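Local atomic coordinates of kinesin-like protein KAR3 (Saccharomyces cerevisiae, PDB entry 1F9V), a protein that probably hydrolyses ATP to power movement along microtubules, as a motor protein of the kinesin family. Residues D276-L281 against T312-N317; L76-L81 against F118-K123; D22-N27 against S323-T328. The protein carries 2 engineered substitutions. All blocks are in the same frame, centred on the assembly; numbering follows the deposited sequence.

Interaction 1 of 3, residues D276-L281 against T312-N317. With ADP (adenosine-5'-diphosphate), chain D.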
loop_
_atom_site.group_PDB
_atom_site.type_symbol
_atom_site.label_atom_id
_atom_site.label_comp_id
_atom_site.label_asym_id
_atom_site.label_seq_id
_atom_site.Cartn_x
_atom_site.Cartn_y
_atom_site.Cartn_z
ATOM N N ASP A 276 6.410 -1.662 12.595
ATOM C CA ASP A 276 6.712 -0.958 13.833
ATOM C C ASP A 276 6.394 0.530 13.712
ATOM O O ASP A 276 5.832 1.130 14.628
ATOM C CB ASP A 276 8.186 -1.135 14.204
ATOM C CG ASP A 276 8.494 -2.525 14.717
ATOM O OD1 ASP A 276 7.573 -3.199 15.220
ATOM O OD2 ASP A 276 9.662 -2.944 14.618
ATOM N N VAL A 277 6.757 1.120 12.581
ATOM C CA VAL A 277 6.511 2.541 12.355
ATOM C C VAL A 277 5.010 2.853 12.299
ATOM O O VAL A 277 4.534 3.759 12.980
ATOM C CB VAL A 277 7.212 3.020 11.043
ATOM C CG1 VAL A 277 6.696 4.388 10.621
ATOM C CG2 VAL A 277 8.720 3.080 11.260
ATOM N N ILE A 278 4.260 2.103 11.495
ATOM C CA ILE A 278 2.820 2.346 11.381
ATOM C C ILE A 278 2.119 2.099 12.715
ATOM O O ILE A 278 1.228 2.853 13.105
ATOM C CB ILE A 278 2.170 1.453 10.288
ATOM C CG1 ILE A 278 2.873 1.659 8.938
ATOM C CG2 ILE A 278 0.684 1.786 10.159
ATOM C CD1 ILE A 278 2.863 3.076 8.439
ATOM N N HIS A 279 2.521 1.051 13.427
ATOM C CA HIS A 279 1.904 0.766 14.715
ATOM C C HIS A 279 2.141 1.936 15.676
ATOM O O HIS A 279 1.223 2.393 16.358
ATOM C CB HIS A 279 2.480 -0.521 15.321
ATOM C CG HIS A 279 1.997 -0.797 16.714
ATOM N ND1 HIS A 279 0.839 -1.496 16.974
ATOM C CD2 HIS A 279 2.501 -0.439 17.918
ATOM C CE1 HIS A 279 0.649 -1.557 18.280
ATOM N NE2 HIS A 279 1.642 -0.924 18.876
ATOM N N ALA A 280 3.376 2.421 15.724
ATOM C CA ALA A 280 3.705 3.523 16.612
ATOM C C ALA A 280 2.916 4.780 16.250
ATOM O O ALA A 280 2.423 5.485 17.129
ATOM C CB ALA A 280 5.209 3.803 16.559
ATOM N N LEU A 281 2.788 5.052 14.955
ATOM C CA LEU A 281 2.066 6.232 14.495
ATOM C C LEU A 281 0.583 6.177 14.841
ATOM O O LEU A 281 -0.088 7.209 14.880
ATOM C CB LEU A 281 2.225 6.390 12.983
ATOM C CG LEU A 281 3.601 6.863 12.512
ATOM C CD1 LEU A 281 3.731 6.631 11.023
ATOM C CD2 LEU A 281 3.774 8.337 12.843
ATOM N N THR A 312 -2.834 7.298 5.779
ATOM C CA THR A 312 -2.244 6.039 5.364
ATOM C C THR A 312 -3.247 4.900 5.353
ATOM O O THR A 312 -4.079 4.789 6.249
ATOM C CB THR A 312 -1.080 5.664 6.299
ATOM O OG1 THR A 312 -0.020 6.612 6.121
ATOM C CG2 THR A 312 -0.566 4.259 5.994
ATOM N N LEU A 313 -3.155 4.065 4.324
ATOM C CA LEU A 313 -4.024 2.907 4.191
ATOM C C LEU A 313 -3.160 1.669 3.989
ATOM O O LEU A 313 -2.362 1.606 3.054
ATOM C CB LEU A 313 -4.969 3.065 2.993
ATOM C CG LEU A 313 -5.684 1.782 2.540
ATOM C CD1 LEU A 313 -6.581 1.267 3.663
ATOM C CD2 LEU A 313 -6.502 2.066 1.282
ATOM N N MET A 314 -3.301 0.701 4.888
ATOM C CA MET A 314 -2.568 -0.555 4.770
ATOM C C MET A 314 -3.567 -1.502 4.111
ATOM O O MET A 314 -4.683 -1.671 4.597
ATOM C CB MET A 314 -2.152 -1.089 6.145
ATOM C CG MET A 314 -1.427 -0.065 7.027
ATOM S SD MET A 314 0.150 0.509 6.325
ATOM C CE MET A 314 1.052 -1.097 6.129
ATOM N N PHE A 315 -3.165 -2.094 2.997
ATOM C CA PHE A 315 -4.014 -2.999 2.236
ATOM C C PHE A 315 -3.436 -4.413 2.320
ATOM O O PHE A 315 -2.470 -4.734 1.629
ATOM C CB PHE A 315 -4.059 -2.517 0.778
ATOM C CG PHE A 315 -5.330 -2.852 0.067
ATOM C CD1 PHE A 315 -5.537 -4.133 -0.429
ATOM C CD2 PHE A 315 -6.320 -1.896 -0.109
ATOM C CE1 PHE A 315 -6.723 -4.462 -1.096
ATOM C CE2 PHE A 315 -7.507 -2.211 -0.774
ATOM C CZ PHE A 315 -7.706 -3.499 -1.268
ATOM N N VAL A 316 -4.029 -5.260 3.159
ATOM C CA VAL A 316 -3.521 -6.616 3.326
ATOM C C VAL A 316 -4.231 -7.644 2.451
ATOM O O VAL A 316 -5.416 -7.942 2.628
ATOM C CB VAL A 316 -3.571 -7.044 4.808
ATOM C CG1 VAL A 316 -3.030 -8.456 4.970
ATOM C CG2 VAL A 316 -2.739 -6.075 5.644
ATOM N N ASN A 317 -3.471 -8.171 1.498
ATOM C CA ASN A 317 -3.947 -9.153 0.542
ATOM C C ASN A 317 -3.727 -10.556 1.060
ATOM O O ASN A 317 -2.649 -10.880 1.559
ATOM C CB ASN A 317 -3.191 -8.994 -0.779
ATOM C CG ASN A 317 -3.456 -7.663 -1.440
ATOM O OD1 ASN A 317 -2.623 -6.757 -1.400
ATOM N ND2 ASN A 317 -4.624 -7.534 -2.055
HETATM P PB ADP D . -14.885 9.124 7.908
HETATM O O1B ADP D . -15.023 9.395 9.371
HETATM O O2B ADP D . -13.681 8.064 7.618
HETATM O O3B ADP D . -16.173 8.641 7.326
HETATM P PA ADP D . -13.012 10.986 6.709
HETATM O O1A ADP D . -13.049 12.460 6.739
HETATM O O2A ADP D . -11.990 10.440 7.622
HETATM O O3A ADP D . -14.420 10.425 7.170
HETATM O "O5'" ADP D . -12.869 10.422 5.207
HETATM C "C5'" ADP D . -13.972 9.730 4.614
HETATM C "C4'" ADP D . -13.531 8.669 3.606
HETATM O "O4'" ADP D . -12.217 8.901 3.036
HETATM C "C3'" ADP D . -13.522 7.274 4.193
HETATM O "O3'" ADP D . -14.796 6.616 4.117
HETATM C "C2'" ADP D . -12.439 6.554 3.430
HETATM O "O2'" ADP D . -12.943 5.876 2.267
HETATM C "C1'" ADP D . -11.442 7.670 3.125
HETATM N N9 ADP D . -10.296 7.710 4.127
HETATM C C8 ADP D . -10.046 8.666 5.042
HETATM N N7 ADP D . -8.929 8.348 5.723
HETATM C C5 ADP D . -8.460 7.211 5.254
HETATM C C6 ADP D . -7.354 6.375 5.521
HETATM N N6 ADP D . -6.463 6.698 6.478
HETATM N N1 ADP D . -7.179 5.215 4.804
HETATM C C2 ADP D . -8.039 4.842 3.830
HETATM N N3 ADP D . -9.095 5.634 3.561
HETATM C C4 ADP D . -9.342 6.796 4.227
#
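I278 of helix 258-281 reaches toward strand 311-318 and meets M314 with both of its CB branches: CG1 lies 3.9 Å from M314 SD and CG2 lies 4.1 Å from the same sulfur. One polarisable sulfur thus fills the angle between two arms of the isoleucine, and the two side chains run slantwise to each other. M314 gets there by folding: with chi2 -63° and chi3 -57° its chain bends twice, and the thioether lies against the helix. This is the tight, fully buried part of the contact, and no hydrogen bond crosses it.

Packing slackens toward T312, whose CG2 comes no nearer than 4.4 Å to I278 CD1. The helix is partly exposed at D276, H279 and A280, while V277 and I278 are buried.

T312 through its carbonyl O and L313 through its side chain, which points away from the helix, contact a second ADP, away from the P-loop. ADP N6 donates to T312 O over 3.1 Å at an N-H...O angle of 158°, while L313 CB touches the adenine at N1 (3.6 Å).

The contact packs a helix on the central sheet of the kinesin motor domain, a P-loop NTPase fold. Strand 311-318 runs parallel to and between strands 4-11 and 86-91, which supply I5 against I278 and F89 against M314. L306 of helix 297-306 touches both I278 and T312, and a salt bridge from D276 OD1 to K337 NZ reaches helix 325-338.

Interaction 2 of 3, residues L76-L81 against F118-K123. With ADP (adenosine-5'-diphosphate), chain D.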
loop_
_atom_site.group_PDB
_atom_site.type_symbol
_atom_site.label_atom_id
_atom_site.label_comp_id
_atom_site.label_asym_id
_atom_site.label_seq_id
_atom_site.Cartn_x
_atom_site.Cartn_y
_atom_site.Cartn_z
ATOM N N LEU A 76 -10.097 8.462 -0.404
ATOM C CA LEU A 76 -8.822 8.712 0.248
ATOM C C LEU A 76 -7.871 9.473 -0.677
ATOM O O LEU A 76 -7.362 10.534 -0.316
ATOM C CB LEU A 76 -8.170 7.387 0.664
ATOM C CG LEU A 76 -6.658 7.430 0.906
ATOM C CD1 LEU A 76 -6.367 8.249 2.152
ATOM C CD2 LEU A 76 -6.126 6.019 1.060
ATOM N N VAL A 77 -7.646 8.939 -1.874
ATOM C CA VAL A 77 -6.717 9.563 -2.809
ATOM C C VAL A 77 -7.098 10.970 -3.254
ATOM O O VAL A 77 -6.223 11.761 -3.599
ATOM C CB VAL A 77 -6.479 8.672 -4.058
ATOM C CG1 VAL A 77 -5.947 7.302 -3.630
ATOM C CG2 VAL A 77 -7.760 8.526 -4.854
ATOM N N GLN A 78 -8.385 11.302 -3.238
ATOM C CA GLN A 78 -8.777 12.644 -3.652
ATOM C C GLN A 78 -8.371 13.693 -2.617
ATOM O O GLN A 78 -8.279 14.878 -2.930
ATOM C CB GLN A 78 -10.283 12.714 -3.930
ATOM C CG GLN A 78 -11.175 12.704 -2.707
ATOM C CD GLN A 78 -12.640 12.538 -3.072
ATOM O OE1 GLN A 78 -13.514 13.145 -2.457
ATOM N NE2 GLN A 78 -12.913 11.714 -4.077
ATOM N N SER A 79 -8.105 13.257 -1.391
ATOM C CA SER A 79 -7.699 14.178 -0.338
ATOM C C SER A 79 -6.373 14.859 -0.703
ATOM O O SER A 79 -6.037 15.909 -0.158
ATOM C CB SER A 79 -7.574 13.436 0.999
ATOM O OG SER A 79 -6.369 12.693 1.068
ATOM N N SER A 80 -5.631 14.269 -1.635
ATOM C CA SER A 80 -4.358 14.839 -2.068
ATOM C C SER A 80 -4.562 16.170 -2.788
ATOM O O SER A 80 -3.631 16.971 -2.903
ATOM C CB SER A 80 -3.628 13.872 -2.994
ATOM O OG SER A 80 -2.620 13.172 -2.287
ATOM N N LEU A 81 -5.778 16.402 -3.278
ATOM C CA LEU A 81 -6.088 17.651 -3.970
ATOM C C LEU A 81 -6.233 18.770 -2.944
ATOM O O LEU A 81 -6.157 19.952 -3.283
ATOM C CB LEU A 81 -7.370 17.501 -4.789
ATOM C CG LEU A 81 -7.203 16.556 -5.986
ATOM C CD1 LEU A 81 -8.551 15.978 -6.376
ATOM C CD2 LEU A 81 -6.579 17.304 -7.150
ATOM N N PHE A 118 -7.695 13.126 -12.215
ATOM C CA PHE A 118 -7.913 13.986 -13.366
ATOM C C PHE A 118 -9.385 14.365 -13.510
ATOM O O PHE A 118 -9.705 15.456 -13.978
ATOM C CB PHE A 118 -7.380 13.314 -14.632
ATOM C CG PHE A 118 -5.935 13.626 -14.904
ATOM C CD1 PHE A 118 -5.546 14.914 -15.265
ATOM C CD2 PHE A 118 -4.957 12.650 -14.762
ATOM C CE1 PHE A 118 -4.204 15.223 -15.478
ATOM C CE2 PHE A 118 -3.612 12.950 -14.972
ATOM C CZ PHE A 118 -3.238 14.243 -15.331
ATOM N N ASN A 119 -10.287 13.478 -13.092
ATOM C CA ASN A 119 -11.714 13.793 -13.166
ATOM C C ASN A 119 -11.962 14.947 -12.206
ATOM O O ASN A 119 -12.723 15.867 -12.496
ATOM C CB ASN A 119 -12.573 12.597 -12.746
ATOM C CG ASN A 119 -12.607 11.502 -13.795
ATOM O OD1 ASN A 119 -12.287 11.730 -14.964
ATOM N ND2 ASN A 119 -12.997 10.297 -13.378
ATOM N N TRP A 120 -11.301 14.889 -11.055
ATOM C CA TRP A 120 -11.436 15.925 -10.042
ATOM C C TRP A 120 -10.762 17.218 -10.485
ATOM O O TRP A 120 -11.268 18.310 -10.230
ATOM C CB TRP A 120 -10.816 15.453 -8.730
ATOM C CG TRP A 120 -11.818 14.895 -7.791
ATOM C CD1 TRP A 120 -11.958 13.587 -7.419
ATOM C CD2 TRP A 120 -12.838 15.621 -7.099
ATOM N NE1 TRP A 120 -13.002 13.456 -6.538
ATOM C CE2 TRP A 120 -13.561 14.687 -6.322
ATOM C CE3 TRP A 120 -13.211 16.971 -7.057
ATOM C CZ2 TRP A 120 -14.640 15.060 -5.512
ATOM C CZ3 TRP A 120 -14.286 17.342 -6.251
ATOM C CH2 TRP A 120 -14.987 16.387 -5.489
ATOM N N ILE A 121 -9.616 17.081 -11.144
ATOM C CA ILE A 121 -8.870 18.236 -11.618
ATOM C C ILE A 121 -9.726 19.012 -12.619
ATOM O O ILE A 121 -9.795 20.238 -12.567
ATOM C CB ILE A 121 -7.533 17.805 -12.282
ATOM C CG1 ILE A 121 -6.520 17.399 -11.198
ATOM C CG2 ILE A 121 -6.978 18.947 -13.137
ATOM C CD1 ILE A 121 -5.201 16.880 -11.730
ATOM N N ASN A 122 -10.387 18.296 -13.522
ATOM C CA ASN A 122 -11.236 18.954 -14.506
ATOM C C ASN A 122 -12.386 19.652 -13.798
ATOM O O ASN A 122 -12.728 20.789 -14.125
ATOM C CB ASN A 122 -11.771 17.932 -15.503
ATOM C CG ASN A 122 -10.672 17.315 -16.331
ATOM O OD1 ASN A 122 -9.787 18.017 -16.823
ATOM N ND2 ASN A 122 -10.709 15.995 -16.484
ATOM N N LYS A 123 -12.969 18.972 -12.816
ATOM C CA LYS A 123 -14.083 19.526 -12.055
ATOM C C LYS A 123 -13.701 20.752 -11.215
ATOM O O LYS A 123 -14.552 21.586 -10.900
ATOM C CB LYS A 123 -14.672 18.448 -11.144
ATOM C CG LYS A 123 -15.441 18.990 -9.947
ATOM C CD LYS A 123 -16.698 18.170 -9.679
ATOM C CE LYS A 123 -17.541 18.789 -8.571
ATOM N NZ LYS A 123 -18.932 18.251 -8.567
HETATM P PB ADP D . -14.885 9.124 7.908
HETATM O O1B ADP D . -15.023 9.395 9.371
HETATM O O2B ADP D . -13.681 8.064 7.618
HETATM O O3B ADP D . -16.173 8.641 7.326
HETATM P PA ADP D . -13.012 10.986 6.709
HETATM O O1A ADP D . -13.049 12.460 6.739
HETATM O O2A ADP D . -11.990 10.440 7.622
HETATM O O3A ADP D . -14.420 10.425 7.170
HETATM O "O5'" ADP D . -12.869 10.422 5.207
HETATM C "C5'" ADP D . -13.972 9.730 4.614
HETATM C "C4'" ADP D . -13.531 8.669 3.606
HETATM O "O4'" ADP D . -12.217 8.901 3.036
HETATM C "C3'" ADP D . -13.522 7.274 4.193
HETATM O "O3'" ADP D . -14.796 6.616 4.117
HETATM C "C2'" ADP D . -12.439 6.554 3.430
HETATM O "O2'" ADP D . -12.943 5.876 2.267
HETATM C "C1'" ADP D . -11.442 7.670 3.125
HETATM N N9 ADP D . -10.296 7.710 4.127
HETATM C C8 ADP D . -10.046 8.666 5.042
HETATM N N7 ADP D . -8.929 8.348 5.723
HETATM C C5 ADP D . -8.460 7.211 5.254
HETATM C C6 ADP D . -7.354 6.375 5.521
HETATM N N6 ADP D . -6.463 6.698 6.478
HETATM N N1 ADP D . -7.179 5.215 4.804
HETATM C C2 ADP D . -8.039 4.842 3.830
HETATM N N3 ADP D . -9.095 5.634 3.561
HETATM C C4 ADP D . -9.342 6.796 4.227
#
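The segment following helix 66-77, with a 3-10 turn at 79-81, sets Q78 and L81 against W120 and I121 of helix 109-124. The closest apolar approach is L81 CD1 to W120 CB, a tight 3.3 Å, and it comes oblique to the ring. The other methyl, L81 CD2, lies 4.0 Å from I121 CG1, the two side chains crossing at about a right angle.

I121 also touches Y131 and V133 of strand 130-141, so helix 109-124 lies on the central sheet of the kinesin motor domain. Within the first segment, L76 O accepts both S79 N and S79 OG, the hydroxyl at a C=O...OG angle of 167°, while L76 CB rests 3.5 Å from ADP N3.

Q78 CG stands between its backbone N and carbonyl carbon (chi1 74°), which carries the amide to the indole, the two planes 71° apart. Q78 NE2 is 3.0 Å from W120 NE1, but both are donors and no bond joins them; NE2 instead bonds to H116 NE2, whose ring meets W120 edge-to-face. Replacing W120 by an alanine is likely to open a gap beside L81 CD1 and leave the Q78 amide and H116 ring without the indole beside them.

Interaction 3 of 3, residues D22-N27 against S323-T328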
loop_
_atom_site.group_PDB
_atom_site.type_symbol
_atom_site.label_atom_id
_atom_site.label_comp_id
_atom_site.label_asym_id
_atom_site.label_seq_id
_atom_site.Cartn_x
_atom_site.Cartn_y
_atom_site.Cartn_z
ATOM N N ASP A 22 -10.251 -27.057 1.550
ATOM C CA ASP A 22 -10.584 -28.313 2.225
ATOM C C ASP A 22 -10.175 -28.414 3.693
ATOM O O ASP A 22 -10.833 -29.106 4.474
ATOM C CB ASP A 22 -9.939 -29.493 1.493
ATOM C CG ASP A 22 -10.542 -29.747 0.128
ATOM O OD1 ASP A 22 -11.598 -29.163 -0.202
ATOM O OD2 ASP A 22 -9.945 -30.549 -0.618
ATOM N N THR A 23 -9.088 -27.745 4.071
ATOM C CA THR A 23 -8.596 -27.844 5.440
ATOM C C THR A 23 -8.576 -26.562 6.264
ATOM O O THR A 23 -7.851 -26.469 7.254
ATOM C CB THR A 23 -7.186 -28.464 5.451
ATOM O OG1 THR A 23 -6.339 -27.742 4.549
ATOM C CG2 THR A 23 -7.245 -29.920 5.000
ATOM N N SER A 24 -9.368 -25.576 5.864
ATOM C CA SER A 24 -9.435 -24.326 6.611
ATOM C C SER A 24 -10.716 -23.584 6.270
ATOM O O SER A 24 -11.397 -23.907 5.291
ATOM C CB SER A 24 -8.218 -23.436 6.312
ATOM O OG SER A 24 -8.102 -23.155 4.932
ATOM N N LEU A 25 -11.042 -22.592 7.087
ATOM C CA LEU A 25 -12.237 -21.803 6.879
ATOM C C LEU A 25 -11.974 -20.325 7.137
ATOM O O LEU A 25 -11.457 -19.942 8.183
ATOM C CB LEU A 25 -13.350 -22.285 7.808
ATOM C CG LEU A 25 -14.571 -21.375 7.911
ATOM C CD1 LEU A 25 -15.335 -21.412 6.596
ATOM C CD2 LEU A 25 -15.455 -21.815 9.073
ATOM N N ILE A 26 -12.327 -19.500 6.167
ATOM C CA ILE A 26 -12.176 -18.067 6.317
ATOM C C ILE A 26 -13.583 -17.539 6.145
ATOM O O ILE A 26 -14.172 -17.660 5.073
ATOM C CB ILE A 26 -11.257 -17.465 5.233
ATOM C CG1 ILE A 26 -9.814 -17.905 5.483
ATOM C CG2 ILE A 26 -11.347 -15.947 5.264
ATOM C CD1 ILE A 26 -8.863 -17.592 4.342
ATOM N N ASN A 27 -14.135 -16.982 7.211
ATOM C CA ASN A 27 -15.483 -16.447 7.163
ATOM C C ASN A 27 -15.478 -14.941 7.382
ATOM O O ASN A 27 -15.010 -14.456 8.413
ATOM C CB ASN A 27 -16.348 -17.115 8.234
ATOM C CG ASN A 27 -17.703 -16.445 8.386
ATOM O OD1 ASN A 27 -18.409 -16.213 7.404
ATOM N ND2 ASN A 27 -18.072 -16.128 9.623
ATOM N N SER A 323 -3.727 -24.160 1.418
ATOM C CA SER A 323 -2.280 -24.316 1.320
ATOM C C SER A 323 -1.542 -23.070 1.796
ATOM O O SER A 323 -0.363 -23.131 2.139
ATOM C CB SER A 323 -1.870 -24.635 -0.121
ATOM O OG SER A 323 -2.191 -23.568 -0.997
ATOM N N HIS A 324 -2.246 -21.943 1.830
ATOM C CA HIS A 324 -1.644 -20.679 2.247
ATOM C C HIS A 324 -2.124 -20.194 3.606
ATOM O O HIS A 324 -1.778 -19.085 4.023
ATOM C CB HIS A 324 -1.965 -19.582 1.229
ATOM C CG HIS A 324 -1.648 -19.950 -0.185
ATOM N ND1 HIS A 324 -2.608 -19.993 -1.173
ATOM C CD2 HIS A 324 -0.473 -20.251 -0.786
ATOM C CE1 HIS A 324 -2.037 -20.303 -2.324
ATOM N NE2 HIS A 324 -0.744 -20.464 -2.117
ATOM N N ILE A 325 -2.910 -21.007 4.301
ATOM C CA ILE A 325 -3.466 -20.592 5.583
ATOM C C ILE A 325 -2.482 -20.088 6.642
ATOM O O ILE A 325 -2.794 -19.176 7.410
ATOM C CB ILE A 325 -4.339 -21.718 6.189
ATOM C CG1 ILE A 325 -5.282 -21.129 7.231
ATOM C CG2 ILE A 325 -3.463 -22.812 6.764
ATOM C CD1 ILE A 325 -6.276 -20.149 6.652
ATOM N N ASN A 326 -1.291 -20.664 6.691
ATOM C CA ASN A 326 -0.332 -20.221 7.690
ATOM C C ASN A 326 0.187 -18.824 7.377
ATOM O O ASN A 326 0.320 -17.994 8.278
ATOM C CB ASN A 326 0.815 -21.219 7.786
ATOM C CG ASN A 326 0.390 -22.512 8.458
ATOM O OD1 ASN A 326 -0.488 -22.514 9.325
ATOM N ND2 ASN A 326 1.006 -23.617 8.057
ATOM N N GLU A 327 0.459 -18.555 6.107
ATOM C CA GLU A 327 0.948 -17.237 5.722
ATOM C C GLU A 327 -0.187 -16.235 5.833
ATOM O O GLU A 327 0.034 -15.061 6.133
ATOM C CB GLU A 327 1.488 -17.256 4.294
ATOM C CG GLU A 327 2.924 -17.739 4.176
ATOM C CD GLU A 327 3.906 -16.953 5.045
ATOM O OE1 GLU A 327 3.566 -15.852 5.541
ATOM O OE2 GLU A 327 5.032 -17.448 5.227
ATOM N N THR A 328 -1.411 -16.698 5.582
ATOM C CA THR A 328 -2.573 -15.831 5.682
ATOM C C THR A 328 -2.707 -15.369 7.128
ATOM O O THR A 328 -2.960 -14.193 7.392
ATOM C CB THR A 328 -3.859 -16.563 5.256
ATOM O OG1 THR A 328 -3.877 -16.689 3.833
ATOM C CG2 THR A 328 -5.092 -15.787 5.702
#
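I325 lays its CG1-CD1 arm along S24, with CG1 and CD1 each 3.8 Å from S24 CB. The arm extends toward the strand because CG1 is anti to the backbone N (chi1 -160°). S24 OG also skirts the methyl, 3.9 Å from I325 CD1, but its polar partner is S322 OG, one residue before 323-328, so the serine offers its carbon to the helix and its oxygen to the preceding turn.

Further along the strand the fit is looser. I26, two residues on and on the same face, brings CD1 to 4.3 Å from I325 CD1 and to 4.4 Å from T328 CG2, one turn down the helix. No hydrogen bond spans the two segments, and the contact is only partly buried.

H324 occupies the N-cap position, and its carbonyl receives T328 N at 2.9 Å, opening helix 325-338.

I325 also touches V42 and K44 of strand 38-44, the middle strand of the antiparallel sheet 24-28, 38-44, 51-56. The arrangement belongs to the kinesin motor domain, in which a small three-stranded sheet beside the central sheet packs on the start of the last helix of the motor core.

In the fold
Interactions 1 and 2 come in series along the chain, interaction 2 closing first, and both are nested inside the long loop that interaction 3 closes between the chain's beginning and end. Centres of interactions 1 and 2 lie 23 Å apart, yet they touch: L313 CB is 3.7 Å from L76 CD2, and both contribute to the second ADP site, away from the P-loop. Interaction 3, also 23 Å from interaction 1 between centres, does not touch it, the nearest atoms being about 6 Å apart. Interactions 2 and 3 sit 38 Å apart on opposite sides of the chain's centre. Strand 311-318 thus touches interaction 2 and leads in the chain to the helix of interaction 3.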